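PDB 2FTW: dihydropyrimidinase from Dictyostelium discoideum, which uses two zinc ions to catalyse the reversible hydrolytic ring opening of dihydropyrimidines, the second step of reductive pyrimidine degradation. Local coordinates for residues H176-C181 with V234-V239; R266-P271 with G468-G473. One frame throughout, in Å; residues are numbered along the deposited sequence.

Contact 1: residues H176-C181 with V234-V239; sequences HIFKRC and VIADSV
Val234 O is gripped twice from one turn further along the helix that brings Ile235, Ala236 and Val239 against Phe178 and Lys179. Ser238 N gives the ordinary helical bond, and Ser238 OG adds a second of 2.9 Å to Val234 O from the opposite face of the carbonyl plane. Ser238 is modelled in two conformers, so the hydroxyl bond describes one of them. No hydrogen bond joins the two segments.

Phe178 carries most of the contact. With CG anti to its carbonyl carbon (chi1 -73°), the ring reaches across to the other helix and lies obliquely to what it meets. Its CD2 comes to 3.7 Å from Ala236 CA, while Phe178 CE2 rests 3.8 Å from Ala236 CB. The methyl CG2 of Ile235 approaches Phe178 CD2 at 3.8 Å, the two side chains crossing at about a right angle. Val239 works the other way: its CG1, anti to the backbone N (chi1 173°), lies 3.9 Å from Phe178 O, and the same methyl is 3.9 Å from Lys179 CG. The rest of the lysine chain, bent at chi3, leads off to the exposed side.

The segment axes approach to 9.5 Å and cross at -45°, and the small Ala236 lets the ring come up to its backbone. Helices 171-184 and 223-239 each precede a parallel strand, 188-190 and 243-245, as neighbouring outer helices of the (beta-alpha)8 barrel do. Phe178 also touches Ala188 and Val190, so the ring sits between helix 223-239 and strand 188-190 of the barrel, its side chain about 10 Å from that of the zinc ligand His191. With only apolar carbons engaged between the side chains, the pairing rests on shape and burial rather than on directed bonds.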
# COMPACT_ATOMS: atom_id res chain seq x y z
N HIS A 176 29.13 6.60 -8.04
CA HIS A 176 30.33 6.08 -8.69
C HIS A 176 30.85 4.73 -8.17
O HIS A 176 31.43 3.93 -8.92
CB HIS A 176 31.44 7.15 -8.64
CG HIS A 176 31.17 8.30 -9.56
ND1 HIS A 176 30.88 9.57 -9.10
CD2 HIS A 176 31.08 8.36 -10.91
CE1 HIS A 176 30.65 10.36 -10.14
NE2 HIS A 176 30.77 9.65 -11.24
N ILE A 177 30.66 4.48 -6.88
CA ILE A 177 30.98 3.18 -6.27
C ILE A 177 30.11 2.05 -6.86
O ILE A 177 30.60 0.95 -7.14
CB ILE A 177 30.83 3.25 -4.72
CG1 ILE A 177 31.91 4.17 -4.13
CG2 ILE A 177 30.92 1.87 -4.10
CD1 ILE A 177 31.67 4.59 -2.67
N PHE A 178 28.83 2.35 -7.04
CA PHE A 178 27.89 1.40 -7.62
C PHE A 178 28.17 1.14 -9.11
O PHE A 178 27.99 0.03 -9.59
CB PHE A 178 26.44 1.91 -7.48
CG PHE A 178 25.86 1.85 -6.08
CD1 PHE A 178 26.55 1.26 -5.01
CD2 PHE A 178 24.57 2.35 -5.84
CE1 PHE A 178 25.96 1.22 -3.72
CE2 PHE A 178 24.00 2.32 -4.59
CZ PHE A 178 24.68 1.74 -3.52
N LYS A 179 28.58 2.18 -9.84
CA LYS A 179 28.97 2.00 -11.25
C LYS A 179 30.19 1.10 -11.35
O LYS A 179 30.30 0.32 -12.27
CB LYS A 179 29.31 3.32 -11.91
CG LYS A 179 28.14 4.19 -12.19
CD LYS A 179 28.59 5.57 -12.61
CE LYS A 179 28.96 5.62 -14.08
NZ LYS A 179 29.52 6.97 -14.38
N ARG A 180 31.09 1.22 -10.39
CA ARG A 180 32.32 0.42 -10.37
C ARG A 180 31.97 -1.01 -10.02
O ARG A 180 32.47 -1.96 -10.64
CB ARG A 180 33.31 1.02 -9.36
CG ARG A 180 34.68 0.37 -9.35
CD ARG A 180 35.31 0.31 -10.74
NE ARG A 180 36.69 -0.15 -10.64
CZ ARG A 180 37.44 -0.54 -11.67
NH1 ARG A 180 36.94 -0.55 -12.90
NH2 ARG A 180 38.69 -0.95 -11.46
N CYS A 181 31.09 -1.18 -9.04
CA CYS A 181 30.56 -2.50 -8.74
C CYS A 181 29.92 -3.15 -9.97
O CYS A 181 30.18 -4.34 -10.25
CB CYS A 181 29.53 -2.41 -7.61
SG CYS A 181 30.30 -2.32 -5.97
N VAL A 234 17.27 3.81 -4.96
CA VAL A 234 16.98 4.70 -6.11
C VAL A 234 18.24 4.95 -6.95
O VAL A 234 18.20 4.96 -8.18
CB VAL A 234 16.36 6.04 -5.61
CG1 VAL A 234 16.47 7.15 -6.69
CG2 VAL A 234 14.92 5.81 -5.19
N ILE A 235 19.36 5.17 -6.27
CA ILE A 235 20.66 5.36 -6.93
C ILE A 235 21.09 4.07 -7.63
O ILE A 235 21.54 4.09 -8.77
CB ILE A 235 21.74 5.79 -5.90
CG1 ILE A 235 21.39 7.18 -5.34
CG2 ILE A 235 23.15 5.78 -6.52
CD1 ILE A 235 22.26 7.62 -4.17
N ALA A 236 20.95 2.94 -6.94
CA ALA A 236 21.31 1.65 -7.52
C ALA A 236 20.45 1.29 -8.73
O ALA A 236 20.94 0.74 -9.74
CB ALA A 236 21.22 0.58 -6.47
N ASP A 237 19.15 1.57 -8.65
CA ASP A 237 18.27 1.31 -9.78
C ASP A 237 18.62 2.19 -11.00
O ASP A 237 18.50 1.74 -12.15
CB ASP A 237 16.80 1.46 -9.39
CG ASP A 237 15.85 1.00 -10.48
OD1 ASP A 237 16.05 -0.11 -11.05
OD2 ASP A 237 14.91 1.76 -10.80
N SER A 238 19.08 3.42 -10.76
CA SER A 238 19.49 4.31 -11.85
C SER A 238 20.73 3.79 -12.58
O SER A 238 20.78 3.78 -13.81
CB SER A 238 19.73 5.72 -11.33
OG SER A 238 18.55 6.21 -10.73
N VAL A 239 21.71 3.35 -11.81
CA VAL A 239 22.93 2.71 -12.34
C VAL A 239 22.59 1.37 -13.02
O VAL A 239 23.27 0.96 -13.97
CB VAL A 239 23.95 2.49 -11.21
CG1 VAL A 239 25.15 1.68 -11.68
CG2 VAL A 239 24.40 3.84 -10.65

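Contact 2: residues R266-P271 with G468-G473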
# COMPACT_ATOMS: atom_id res chain seq x y z
N ARG A 266 16.14 -4.46 -8.57
CA ARG A 266 17.08 -5.51 -8.14
C ARG A 266 17.73 -5.15 -6.79
O ARG A 266 18.86 -4.65 -6.72
CB ARG A 266 18.14 -5.75 -9.21
CG ARG A 266 19.06 -6.95 -8.98
CD ARG A 266 18.30 -8.27 -8.87
NE ARG A 266 17.48 -8.54 -10.05
CZ ARG A 266 17.93 -9.06 -11.19
NH1 ARG A 266 19.21 -9.39 -11.32
NH2 ARG A 266 17.10 -9.25 -12.21
N VAL A 267 16.98 -5.39 -5.72
CA VAL A 267 17.41 -5.11 -4.35
C VAL A 267 17.22 -6.39 -3.51
O VAL A 267 16.24 -7.13 -3.67
CB VAL A 267 16.66 -3.88 -3.72
CG1 VAL A 267 15.16 -4.05 -3.81
CG2 VAL A 267 17.06 -3.63 -2.26
N TYR A 268 18.21 -6.65 -2.65
CA TYR A 268 18.15 -7.75 -1.69
C TYR A 268 18.25 -7.16 -0.28
O TYR A 268 18.78 -6.07 -0.09
CB TYR A 268 19.28 -8.76 -1.95
CG TYR A 268 19.29 -9.29 -3.37
CD1 TYR A 268 19.94 -8.60 -4.38
CD2 TYR A 268 18.64 -10.47 -3.69
CE1 TYR A 268 19.95 -9.06 -5.68
CE2 TYR A 268 18.65 -10.96 -5.01
CZ TYR A 268 19.30 -10.25 -6.00
OH TYR A 268 19.33 -10.72 -7.29
N GLY A 269 17.71 -7.89 0.69
CA GLY A 269 17.66 -7.43 2.06
C GLY A 269 18.04 -8.52 3.05
O GLY A 269 17.71 -9.68 2.87
N GLU A 270 18.72 -8.12 4.11
CA GLU A 270 19.26 -9.04 5.10
C GLU A 270 18.81 -8.65 6.52
O GLU A 270 19.38 -7.74 7.11
CB GLU A 270 20.77 -9.00 5.00
CG GLU A 270 21.53 -9.87 5.97
CD GLU A 270 22.96 -9.37 6.13
OE1 GLU A 270 23.16 -8.43 6.95
OE2 GLU A 270 23.86 -9.90 5.41
N PRO A 271 17.79 -9.33 7.06
CA PRO A 271 17.52 -9.18 8.48
C PRO A 271 18.62 -9.89 9.26
O PRO A 271 19.42 -10.61 8.67
CB PRO A 271 16.17 -9.89 8.67
CG PRO A 271 16.12 -10.89 7.58
CD PRO A 271 16.84 -10.26 6.41
N GLY A 468 27.65 -13.33 -10.79
CA GLY A 468 26.78 -14.40 -10.35
C GLY A 468 25.32 -14.09 -10.59
O GLY A 468 24.96 -13.09 -11.23
N PRO A 469 24.44 -14.98 -10.08
CA PRO A 469 22.99 -14.87 -10.19
C PRO A 469 22.41 -13.47 -10.00
O PRO A 469 21.42 -13.14 -10.65
CB PRO A 469 22.51 -15.79 -9.08
CG PRO A 469 23.54 -16.87 -9.03
CD PRO A 469 24.84 -16.19 -9.35
N VAL A 470 23.01 -12.65 -9.14
CA VAL A 470 22.47 -11.32 -8.88
C VAL A 470 22.56 -10.41 -10.12
O VAL A 470 21.91 -9.38 -10.18
CB VAL A 470 23.11 -10.65 -7.63
CG1 VAL A 470 22.96 -11.52 -6.39
CG2 VAL A 470 24.55 -10.30 -7.86
N PHE A 471 23.34 -10.83 -11.11
CA PHE A 471 23.49 -10.13 -12.38
C PHE A 471 22.70 -10.74 -13.53
O PHE A 471 22.78 -10.25 -14.65
CB PHE A 471 24.98 -10.03 -12.75
CG PHE A 471 25.68 -8.93 -12.04
CD1 PHE A 471 26.18 -9.12 -10.77
CD2 PHE A 471 25.79 -7.67 -12.63
CE1 PHE A 471 26.80 -8.08 -10.09
CE2 PHE A 471 26.42 -6.62 -11.97
CZ PHE A 471 26.92 -6.82 -10.70
N ASP A 472 21.91 -11.78 -13.26
CA ASP A 472 21.06 -12.37 -14.30
C ASP A 472 19.97 -11.36 -14.66
O ASP A 472 19.37 -10.76 -13.78
CB ASP A 472 20.41 -13.69 -13.85
CG ASP A 472 21.42 -14.83 -13.59
OD1 ASP A 472 22.61 -14.71 -13.93
OD2 ASP A 472 21.00 -15.85 -13.00
N GLY A 473 19.75 -11.14 -15.96
CA GLY A 473 18.76 -10.18 -16.43
C GLY A 473 19.25 -8.76 -16.69
O GLY A 473 18.60 -8.00 -17.42
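Arg266 turns its guanidinium edge-on to the backbone of 468-473, so that Val470 O and Asp472 O both lie near its plane. Bends at chi2 (59°) and chi3 (57°) fold the chain round to that position. Arg266 NH1 donates hydrogen bonds to Val470 O (2.9 Å) and Asp472 O (2.8 Å). Arg266 NH2 adds a third hydrogen bond, 3.1 Å to Asp472 O, making an end-on, two-nitrogen grip on one oxygen. The carbonyls are used differently: NH1 stands 60° out of the plane of Val470 C=O, whereas NH2 meets Asp472 O nearly along the C=O axis.

Strand 267-269 lies beside 243-245 in the parallel inner wall of the (beta-alpha)8 barrel, and Arg266 immediately precedes it. The partner is a 3-10 turn, 469-471, leading to Gly473 at the N-cap position of helix 474-481, whose Ile474 and Arg477 also touch Arg266.

Tyr268 reaches the same turn two residues on. Its ring lies obliquely to Val470, with Tyr268 CZ 3.9 Å from Val470 CG1, and Tyr268 OH is 3.6 Å from Val470 CA. The carboxylate of Asp472 leads elsewhere, its OD1 hydrogen-bonding Tyr23 OH of a third subunit. Further along, Glu270 OE1 is hydrogen-bonded to ND1 of the zinc ligand His66.

Running from the N terminus, contact 1 is the first of the two to close, where helix 223-239 returns to helix 171-184 after a loop of 52 residues that includes strand 188-190. Contact 2 opens later, at strand 267-269, and closes 196 residues on, after the strands from 402-406 to 451-452, when the C-terminal part comes back to the N-terminal end of strand 267-269. The two are therefore in series, neither nested nor crossed. Their centres are 14 Å apart, and they touch where Phe471 CZ lies 4.1 Å from Cys181 O. A salt bridge from Asp237 to Arg481 adds a second tie, joining the helix of contact 1 to helix 474-481, which follows contact 2.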